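Local coordinates for Di-haem cytochrome c peroxidase family protein (Burkholderia thailandensis E264, PDB 6NX0) that carries two covalently bound c-type hemes, forms an unusually stable bis-Fe(IV) state and probably acts as a peroxidase with electron-transfer activity, at residues 188-191 / 192-196; 361-364 / 365-368; 424-427 / 428-431. All coordinates share one frame; numbering follows the deposited sequence.

Interaction 1: residues 188-191 / 192-196; sequences GLFS and DGRAD. With HEC (heme c), chain B.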
loop_
_atom_site.group_PDB
_atom_site.type_symbol
_atom_site.label_atom_id
_atom_site.label_comp_id
_atom_site.label_asym_id
_atom_site.label_seq_id
_atom_site.Cartn_x
_atom_site.Cartn_y
_atom_site.Cartn_z
ATOM N N GLY A 188 2.133 -3.128 -9.870
ATOM C CA GLY A 188 1.687 -4.330 -9.185
ATOM C C GLY A 188 1.077 -4.021 -7.838
ATOM O O GLY A 188 1.509 -3.115 -7.124
ATOM N N LEU A 189 0.062 -4.811 -7.487
ATOM C CA LEU A 189 -0.616 -4.667 -6.212
ATOM C C LEU A 189 -0.020 -5.619 -5.184
ATOM O O LEU A 189 0.660 -6.599 -5.507
ATOM C CB LEU A 189 -2.118 -4.893 -6.378
ATOM C CG LEU A 189 -2.777 -3.788 -7.209
ATOM C CD1 LEU A 189 -4.045 -4.302 -7.847
ATOM C CD2 LEU A 189 -3.083 -2.580 -6.342
ATOM N N PHE A 190 -0.274 -5.285 -3.919
ATOM C CA PHE A 190 0.455 -5.761 -2.749
ATOM C C PHE A 190 1.848 -5.122 -2.695
ATOM O O PHE A 190 2.367 -4.619 -3.701
ATOM C CB PHE A 190 0.589 -7.289 -2.693
ATOM C CG PHE A 190 -0.717 -8.031 -2.611
ATOM C CD1 PHE A 190 -1.542 -7.892 -1.499
ATOM C CD2 PHE A 190 -1.104 -8.895 -3.625
ATOM C CE1 PHE A 190 -2.731 -8.614 -1.404
ATOM C CE2 PHE A 190 -2.287 -9.615 -3.539
ATOM C CZ PHE A 190 -3.093 -9.491 -2.427
ATOM N N SER A 191 2.472 -5.154 -1.522
ATOM C CA SER A 191 3.752 -4.485 -1.327
ATOM C C SER A 191 4.893 -5.177 -2.051
ATOM O O SER A 191 5.950 -4.558 -2.231
ATOM C CB SER A 191 4.093 -4.384 0.149
ATOM O OG SER A 191 3.225 -3.479 0.805
ATOM N N ASP A 192 4.696 -6.428 -2.476
ATOM C CA ASP A 192 5.655 -7.146 -3.309
ATOM C C ASP A 192 5.184 -7.268 -4.756
ATOM O O ASP A 192 5.783 -8.012 -5.547
ATOM C CB ASP A 192 5.936 -8.520 -2.703
ATOM C CG ASP A 192 4.683 -9.376 -2.566
ATOM O OD1 ASP A 192 3.658 -9.056 -3.197
ATOM O OD2 ASP A 192 4.719 -10.387 -1.822
ATOM N N GLY A 193 4.139 -6.537 -5.131
ATOM C CA GLY A 193 3.683 -6.473 -6.507
ATOM C C GLY A 193 3.199 -7.778 -7.105
ATOM O O GLY A 193 3.096 -7.884 -8.333
ATOM N N ARG A 194 2.817 -8.748 -6.285
ATOM C CA ARG A 194 2.524 -10.084 -6.801
ATOM C C ARG A 194 1.183 -10.215 -7.531
ATOM O O ARG A 194 0.973 -11.256 -8.170
ATOM C CB ARG A 194 2.587 -11.113 -5.670
ATOM C CG ARG A 194 1.494 -11.035 -4.651
ATOM C CD ARG A 194 1.743 -12.071 -3.539
ATOM N NE ARG A 194 0.693 -12.074 -2.527
ATOM C CZ ARG A 194 0.617 -11.213 -1.519
ATOM N NH1 ARG A 194 -0.380 -11.315 -0.656
ATOM N NH2 ARG A 194 1.524 -10.248 -1.369
ATOM N N ALA A 195 0.289 -9.215 -7.494
ATOM C CA ALA A 195 -0.936 -9.217 -8.293
ATOM C C ALA A 195 -0.843 -8.107 -9.333
ATOM O O ALA A 195 -0.460 -6.990 -9.016
ATOM C CB ALA A 195 -2.187 -9.029 -7.430
ATOM N N ASP A 196 -1.198 -8.406 -10.576
ATOM C CA ASP A 196 -1.041 -7.423 -11.631
ATOM C C ASP A 196 -2.212 -6.451 -11.674
ATOM O O ASP A 196 -2.035 -5.305 -12.086
ATOM C CB ASP A 196 -0.903 -8.142 -12.974
ATOM C CG ASP A 196 -0.325 -7.269 -14.063
ATOM O OD1 ASP A 196 0.674 -6.567 -13.799
ATOM O OD2 ASP A 196 -0.874 -7.313 -15.204
HETATM FE FE HEC B . -7.026 -6.333 1.640
HETATM C CHA HEC B . -3.934 -5.320 0.448
HETATM C CHB HEC B . -8.446 -5.410 -1.302
HETATM C CHC HEC B . -9.830 -8.176 2.390
HETATM C CHD HEC B . -5.576 -7.430 4.565
HETATM N NA HEC B . -6.335 -5.441 -0.048
HETATM C C1A HEC B . -5.026 -5.133 -0.359
HETATM C C2A HEC B . -4.997 -4.519 -1.658
HETATM C C3A HEC B . -6.264 -4.447 -2.090
HETATM C C4A HEC B . -7.115 -5.110 -1.136
HETATM C CMA HEC B . -6.738 -3.963 -3.456
HETATM C CAA HEC B . -3.725 -4.048 -2.386
HETATM C CBA HEC B . -3.500 -2.566 -2.146
HETATM C CGA HEC B . -2.191 -2.063 -2.695
HETATM O O1A HEC B . -2.030 -0.807 -2.678
HETATM O O2A HEC B . -1.284 -2.897 -3.002
HETATM N NB HEC B . -8.790 -6.751 0.730
HETATM C C1B HEC B . -9.168 -6.274 -0.518
HETATM C C2B HEC B . -10.475 -6.796 -0.815
HETATM C C3B HEC B . -10.825 -7.648 0.154
HETATM C C4B HEC B . -9.788 -7.600 1.156
HETATM C CMB HEC B . -11.257 -6.463 -2.089
HETATM C CAB HEC B . -12.135 -8.445 0.317
HETATM C CBB HEC B . -12.223 -9.526 -0.789
HETATM N NC HEC B . -7.593 -7.538 3.181
HETATM C C1C HEC B . -8.827 -8.163 3.310
HETATM C C2C HEC B . -8.919 -8.633 4.674
HETATM C C3C HEC B . -7.766 -8.408 5.311
HETATM C C4C HEC B . -6.896 -7.741 4.364
HETATM C CMC HEC B . -10.207 -9.191 5.300
HETATM C CAC HEC B . -7.527 -8.426 6.831
HETATM C CBC HEC B . -7.567 -9.852 7.395
HETATM N ND HEC B . -5.136 -6.316 2.378
HETATM C C1D HEC B . -4.767 -6.812 3.645
HETATM C C2D HEC B . -3.336 -6.708 3.766
HETATM C C3D HEC B . -2.832 -6.132 2.493
HETATM C C4D HEC B . -3.993 -5.903 1.676
HETATM C CMD HEC B . -2.507 -7.223 4.927
HETATM C CAD HEC B . -1.364 -5.867 2.109
HETATM C CBD HEC B . -0.739 -7.217 1.840
HETATM C CGD HEC B . 0.576 -7.131 1.084
HETATM O O1D HEC B . 1.020 -6.001 0.785
HETATM O O2D HEC B . 1.172 -8.226 0.883
HETATM O O HOH W 1 -6.217 -8.179 0.785
#

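Interaction 2: residues 361-364 / 365-368; sequences TQWC and AYLR. With HEC (heme c), chain B.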
loop_
_atom_site.group_PDB
_atom_site.type_symbol
_atom_site.label_atom_id
_atom_site.label_comp_id
_atom_site.label_asym_id
_atom_site.label_seq_id
_atom_site.Cartn_x
_atom_site.Cartn_y
_atom_site.Cartn_z
ATOM N N THR A 361 17.077 -12.222 -6.775
ATOM C CA THR A 361 17.444 -11.892 -5.402
ATOM C C THR A 361 18.069 -10.505 -5.283
ATOM O O THR A 361 18.256 -10.032 -4.153
ATOM C CB THR A 361 18.388 -12.950 -4.811
ATOM O OG1 THR A 361 19.616 -12.954 -5.534
ATOM C CG2 THR A 361 17.729 -14.356 -4.856
ATOM N N GLN A 362 18.355 -9.830 -6.404
ATOM C CA GLN A 362 18.793 -8.445 -6.316
ATOM C C GLN A 362 17.695 -7.577 -5.732
ATOM O O GLN A 362 17.983 -6.478 -5.243
ATOM C CB GLN A 362 19.197 -7.905 -7.685
ATOM C CG GLN A 362 18.031 -7.671 -8.612
ATOM C CD GLN A 362 18.448 -7.337 -10.039
ATOM O OE1 GLN A 362 18.187 -8.104 -10.981
ATOM N NE2 GLN A 362 19.063 -6.174 -10.212
ATOM N N TRP A 363 16.457 -8.064 -5.758
ATOM C CA TRP A 363 15.288 -7.326 -5.291
ATOM C C TRP A 363 14.851 -7.731 -3.891
ATOM O O TRP A 363 13.805 -7.272 -3.435
ATOM C CB TRP A 363 14.106 -7.516 -6.244
ATOM C CG TRP A 363 14.410 -7.155 -7.659
ATOM C CD1 TRP A 363 14.433 -8.006 -8.737
ATOM C CD2 TRP A 363 14.749 -5.864 -8.156
ATOM N NE1 TRP A 363 14.773 -7.313 -9.877
ATOM C CE2 TRP A 363 14.974 -5.996 -9.546
ATOM C CE3 TRP A 363 14.890 -4.608 -7.562
ATOM C CZ2 TRP A 363 15.320 -4.914 -10.347
ATOM C CZ3 TRP A 363 15.241 -3.543 -8.350
ATOM C CH2 TRP A 363 15.454 -3.694 -9.728
ATOM N N CYS A 364 15.582 -8.602 -3.209
ATOM C CA CYS A 364 15.223 -8.910 -1.832
ATOM C C CYS A 364 15.384 -7.658 -0.982
ATOM O O CYS A 364 16.342 -6.896 -1.142
ATOM C CB CYS A 364 16.060 -10.069 -1.296
ATOM S SG CYS A 364 15.588 -11.712 -1.975
ATOM N N ALA A 365 14.411 -7.438 -0.106
ATOM C CA ALA A 365 14.247 -6.286 0.787
ATOM C C ALA A 365 13.586 -5.100 0.083
ATOM O O ALA A 365 13.308 -4.091 0.755
ATOM C CB ALA A 365 15.560 -5.824 1.443
ATOM N N TYR A 366 13.257 -5.200 -1.194
ATOM C CA TYR A 366 12.531 -4.135 -1.860
ATOM C C TYR A 366 11.033 -4.286 -1.636
ATOM O O TYR A 366 10.490 -5.394 -1.678
ATOM C CB TYR A 366 12.802 -4.131 -3.361
ATOM C CG TYR A 366 14.115 -3.515 -3.772
ATOM C CD1 TYR A 366 15.339 -4.092 -3.439
ATOM C CD2 TYR A 366 14.131 -2.351 -4.529
ATOM C CE1 TYR A 366 16.547 -3.488 -3.830
ATOM C CE2 TYR A 366 15.305 -1.774 -4.937
ATOM C CZ TYR A 366 16.506 -2.343 -4.588
ATOM O OH TYR A 366 17.677 -1.722 -5.011
ATOM N N LEU A 367 10.370 -3.152 -1.447
ATOM C CA LEU A 367 8.932 -3.069 -1.223
ATOM C C LEU A 367 8.395 -1.874 -1.995
ATOM O O LEU A 367 9.115 -0.906 -2.240
ATOM C CB LEU A 367 8.621 -2.933 0.275
ATOM C CG LEU A 367 9.015 -4.131 1.124
ATOM C CD1 LEU A 367 9.024 -3.721 2.598
ATOM C CD2 LEU A 367 8.033 -5.273 0.859
ATOM N N ARG A 368 7.122 -1.936 -2.377
ATOM C CA ARG A 368 6.530 -0.852 -3.162
ATOM C C ARG A 368 6.380 0.395 -2.295
ATOM O O ARG A 368 5.835 0.336 -1.190
ATOM C CB ARG A 368 5.167 -1.250 -3.747
ATOM C CG ARG A 368 4.822 -0.486 -5.052
ATOM C CD ARG A 368 3.409 -0.778 -5.607
ATOM N NE ARG A 368 2.424 -0.102 -4.765
ATOM C CZ ARG A 368 1.326 -0.633 -4.258
ATOM N NH1 ARG A 368 0.950 -1.875 -4.547
ATOM N NH2 ARG A 368 0.595 0.113 -3.448
HETATM FE FE HEC B . -7.026 -6.333 1.640
HETATM C CHA HEC B . -3.934 -5.320 0.448
HETATM C CHB HEC B . -8.446 -5.410 -1.302
HETATM C CHC HEC B . -9.830 -8.176 2.390
HETATM C CHD HEC B . -5.576 -7.430 4.565
HETATM N NA HEC B . -6.335 -5.441 -0.048
HETATM C C1A HEC B . -5.026 -5.133 -0.359
HETATM C C2A HEC B . -4.997 -4.519 -1.658
HETATM C C3A HEC B . -6.264 -4.447 -2.090
HETATM C C4A HEC B . -7.115 -5.110 -1.136
HETATM C CMA HEC B . -6.738 -3.963 -3.456
HETATM C CAA HEC B . -3.725 -4.048 -2.386
HETATM C CBA HEC B . -3.500 -2.566 -2.146
HETATM C CGA HEC B . -2.191 -2.063 -2.695
HETATM O O1A HEC B . -2.030 -0.807 -2.678
HETATM O O2A HEC B . -1.284 -2.897 -3.002
HETATM N NB HEC B . -8.790 -6.751 0.730
HETATM C C1B HEC B . -9.168 -6.274 -0.518
HETATM C C2B HEC B . -10.475 -6.796 -0.815
HETATM C C3B HEC B . -10.825 -7.648 0.154
HETATM C C4B HEC B . -9.788 -7.600 1.156
HETATM C CMB HEC B . -11.257 -6.463 -2.089
HETATM C CAB HEC B . -12.135 -8.445 0.317
HETATM C CBB HEC B . -12.223 -9.526 -0.789
HETATM N NC HEC B . -7.593 -7.538 3.181
HETATM C C1C HEC B . -8.827 -8.163 3.310
HETATM C C2C HEC B . -8.919 -8.633 4.674
HETATM C C3C HEC B . -7.766 -8.408 5.311
HETATM C C4C HEC B . -6.896 -7.741 4.364
HETATM C CMC HEC B . -10.207 -9.191 5.300
HETATM C CAC HEC B . -7.527 -8.426 6.831
HETATM C CBC HEC B . -7.567 -9.852 7.395
HETATM N ND HEC B . -5.136 -6.316 2.378
HETATM C C1D HEC B . -4.767 -6.812 3.645
HETATM C C2D HEC B . -3.336 -6.708 3.766
HETATM C C3D HEC B . -2.832 -6.132 2.493
HETATM C C4D HEC B . -3.993 -5.903 1.676
HETATM C CMD HEC B . -2.507 -7.223 4.927
HETATM C CAD HEC B . -1.364 -5.867 2.109
HETATM C CBD HEC B . -0.739 -7.217 1.840
HETATM C CGD HEC B . 0.576 -7.131 1.084
HETATM O O1D HEC B . 1.020 -6.001 0.785
HETATM O O2D HEC B . 1.172 -8.226 0.883
HETATM O O HOH W 1 -6.217 -8.179 0.785
#

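Interaction 3: residues 424-427 / 428-431; sequences NVNV and NSTP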
loop_
_atom_site.group_PDB
_atom_site.type_symbol
_atom_site.label_atom_id
_atom_site.label_comp_id
_atom_site.label_asym_id
_atom_site.label_seq_id
_atom_site.Cartn_x
_atom_site.Cartn_y
_atom_site.Cartn_z
ATOM N N ASN A 424 21.703 -5.006 -0.394
ATOM C CA ASN A 424 20.633 -4.526 -1.247
ATOM C C ASN A 424 20.008 -3.258 -0.687
ATOM O O ASN A 424 19.307 -2.552 -1.417
ATOM C CB ASN A 424 19.516 -5.562 -1.376
ATOM C CG ASN A 424 19.855 -6.745 -2.283
ATOM O OD1 ASN A 424 20.925 -6.833 -2.889
ATOM N ND2 ASN A 424 18.913 -7.685 -2.358
ATOM N N VAL A 425 20.196 -3.022 0.613
ATOM C CA VAL A 425 19.543 -1.907 1.283
ATOM C C VAL A 425 20.144 -0.590 0.840
ATOM O O VAL A 425 21.366 -0.425 0.762
ATOM C CB VAL A 425 19.635 -2.066 2.806
ATOM C CG1 VAL A 425 19.053 -0.832 3.492
ATOM C CG2 VAL A 425 18.906 -3.330 3.229
ATOM N N ASN A 426 19.262 0.364 0.587
ATOM C CA ASN A 426 19.608 1.729 0.241
ATOM C C ASN A 426 20.365 2.435 1.357
ATOM O O ASN A 426 19.798 2.683 2.427
ATOM C CB ASN A 426 18.318 2.472 -0.084
ATOM C CG ASN A 426 18.566 3.822 -0.679
ATOM O OD1 ASN A 426 19.568 4.470 -0.371
ATOM N ND2 ASN A 426 17.654 4.262 -1.543
ATOM N N VAL A 427 21.650 2.725 1.121
ATOM C CA VAL A 427 22.490 3.478 2.044
ATOM C C VAL A 427 23.084 4.706 1.360
ATOM O O VAL A 427 24.024 5.321 1.873
ATOM C CB VAL A 427 23.595 2.614 2.686
ATOM C CG1 VAL A 427 23.010 1.533 3.594
ATOM C CG2 VAL A 427 24.527 2.001 1.606
ATOM N N ASN A 428 22.530 5.092 0.218
ATOM C CA ASN A 428 23.053 6.241 -0.499
ATOM C C ASN A 428 22.024 7.338 -0.739
ATOM O O ASN A 428 22.424 8.442 -1.104
ATOM C CB ASN A 428 23.690 5.787 -1.826
ATOM C CG ASN A 428 24.989 4.996 -1.597
ATOM O OD1 ASN A 428 26.011 5.555 -1.194
ATOM N ND2 ASN A 428 24.932 3.690 -1.809
ATOM N N SER A 429 20.731 7.104 -0.502
ATOM C CA SER A 429 19.754 8.179 -0.630
ATOM C C SER A 429 19.780 9.013 0.650
ATOM O O SER A 429 19.704 8.457 1.746
ATOM C CB SER A 429 18.338 7.639 -0.852
ATOM O OG SER A 429 18.130 7.120 -2.161
ATOM N N THR A 430 19.878 10.339 0.520
ATOM C CA THR A 430 19.596 11.193 1.670
ATOM C C THR A 430 18.193 10.865 2.181
ATOM O O THR A 430 17.283 10.664 1.374
ATOM C CB THR A 430 19.686 12.679 1.272
ATOM O OG1 THR A 430 21.044 13.009 0.944
ATOM C CG2 THR A 430 19.200 13.638 2.400
ATOM N N PRO A 431 17.962 10.834 3.515
ATOM C CA PRO A 431 18.845 11.101 4.653
ATOM C C PRO A 431 19.454 9.838 5.263
ATOM O O PRO A 431 20.030 9.881 6.328
ATOM C CB PRO A 431 17.904 11.803 5.642
ATOM C CG PRO A 431 16.602 11.081 5.417
ATOM C CD PRO A 431 16.549 10.768 3.942
HETATM O O HOH W 2 22.499 2.121 -1.711
#

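Interaction 1: residues 188-191 / 192-196
The propionate end of heme c #1 is gripped by a tight hairpin-like loop, in which F190 and R194 stack on each other across a type I beta turn running from F190 to G193. The turn is closed by G193 N donating to F190 O (3.0 Å). Behind it L189 and A195 form a single antiparallel hydrogen-bonded bridge. L189 N to A195 O is short, at 2.7 Å, whereas the return bond from A195 N is weak; R194 and A195 both face L189, which defines a classic beta bulge.

The guanidinium of R194 lies flat over one face of the F190 ring, with planes 11° apart and CZ 3.7 Å from the ring centroid: a cation-pi stack. A first torsion of 70°, with CG between the backbone N and the carbonyl carbon, sends the extended chain back over the F190 ring, R194 CG itself lying 3.5 Å from F190 CD2. A195 CB touches the same ring obliquely at CE2.

R194 NH2 points to heme O2D at 3.0 Å in an almost straight bond (175°), and also to D192 OD1 at 3.1 Å, forming a salt bridge. D192 OD1 takes R194 N as well, an Asx turn, the two donors arriving from opposite faces of the carboxylate plane. D192 OD2 is bound by R158. The backbone completes the grip: F190 N reaches O2A, and S191 N reaches O1D at 2.9 Å. Within this loop a backbone N-H thus reaches each propionate, and R194, held flat by the ring on one face and by D192 and O2D at its edge, adds a charged bond to one. R158 and R368 also bond to the heme, and carboxylates set among arginines would be expected to have their negative charge stabilised.

Interaction 2: residues 361-364 / 365-368
Aromatic contact joins W363 to Y366 in a T-shaped (edge-to-face) pair. The six-membered ring of W363 turns its edge, at CE3 and CZ3, to the face of Y366. The ring planes stand at 87° with centroids 5.1 Å apart, and the closest carbons are W363 CZ3 and Y366 CE2 at 3.8 Å. With CG beside the backbone N (chi1 -79°), the Y366 ring folds back over the turn, where its CD1 comes 3.5 Å from W363 O.

Among the backbone bonds, Y366 N donates to W363 O at 3.1 Å. It closes a type II beta turn from W363 to Y366, with A365 at positive phi, which carries the chain from a 3-10 segment into strand 367-368. The disulfide of C364 with C349 ties the turn to helix 348-354, whose L348 touches the side chains of both W363 and Y366.

Charged bonds lie at the far end of the strand, where R368 meets one propionate of heme c #1 with two nitrogens. NH1 binds O2A and NH2 binds O1A, each at 2.9 Å, with the carboxylate carbon at the edge of the guanidinium plane. R368 NH1 is bonded to G188 O as well.

Interaction 3: residues 424-427 / 428-431
N426 lays its carboxamide beside S429, so that OD1 and ND2 both engage the same residue. The backbone N of S429 donates to N426 OD1 at 2.9 Å, in the carbonyl plane and on a lone pair, while N426 ND2 donates to S429 OG at 3.0 Å. A third bond comes from N428 N, which reaches the same OD1 at 3.1 Å, also in the carbonyl plane. The acceptance by OD1 of the backbone N two residues on defines an Asx turn, here extended by the bond to the residue after it, in a loop between helices 404-407 and 444-455 in the cytochrome c region that holds heme c #2.

The side-chain torsion of N426 explains the reach: with CG anti to the backbone N (chi1 -170°) and beside the carbonyl carbon, the amide extends along the chain that follows. All three partners lie in or near the amide plane (S429 OG 10° out of it), and the bonds together fix the rotation of the flat group. The N426 side chain also touches the heme, and ND2 has a further, weak bond to D325 OD1, while the backbone O of N426 is taken by R400.

On the more exposed side, V427 and N428 touch through V427 CG2 and N428 ND2, 3.8 Å apart. A single water accepts from two donors there, V427 N at 3.0 Å and N428 ND2 at 2.9 Å.

Overall arrangement
Interaction 1 is buried, its centre about 9 Å from the centre of the chain, whereas interactions 2 and 3 lie at the surface. Interactions 1 and 2 converge on the propionates of one heme and touch directly, S191 O taking the R368 backbone N at 2.9 Å. Interaction 3 does not reach interaction 1, their nearest atoms being about 13 Å apart, but it adjoins interaction 2, where N424 ND2 bonds to the carbonyl oxygens of T361 and C364. Residues 361-368 therefore bridge the other two. Chemistry follows place: charge and cation-pi stacking in 188-196, an aromatic pair beside a disulfide in 361-368, with charge at its R368 end on the heme, and neutral amide, hydroxyl and water bonds in 424-431.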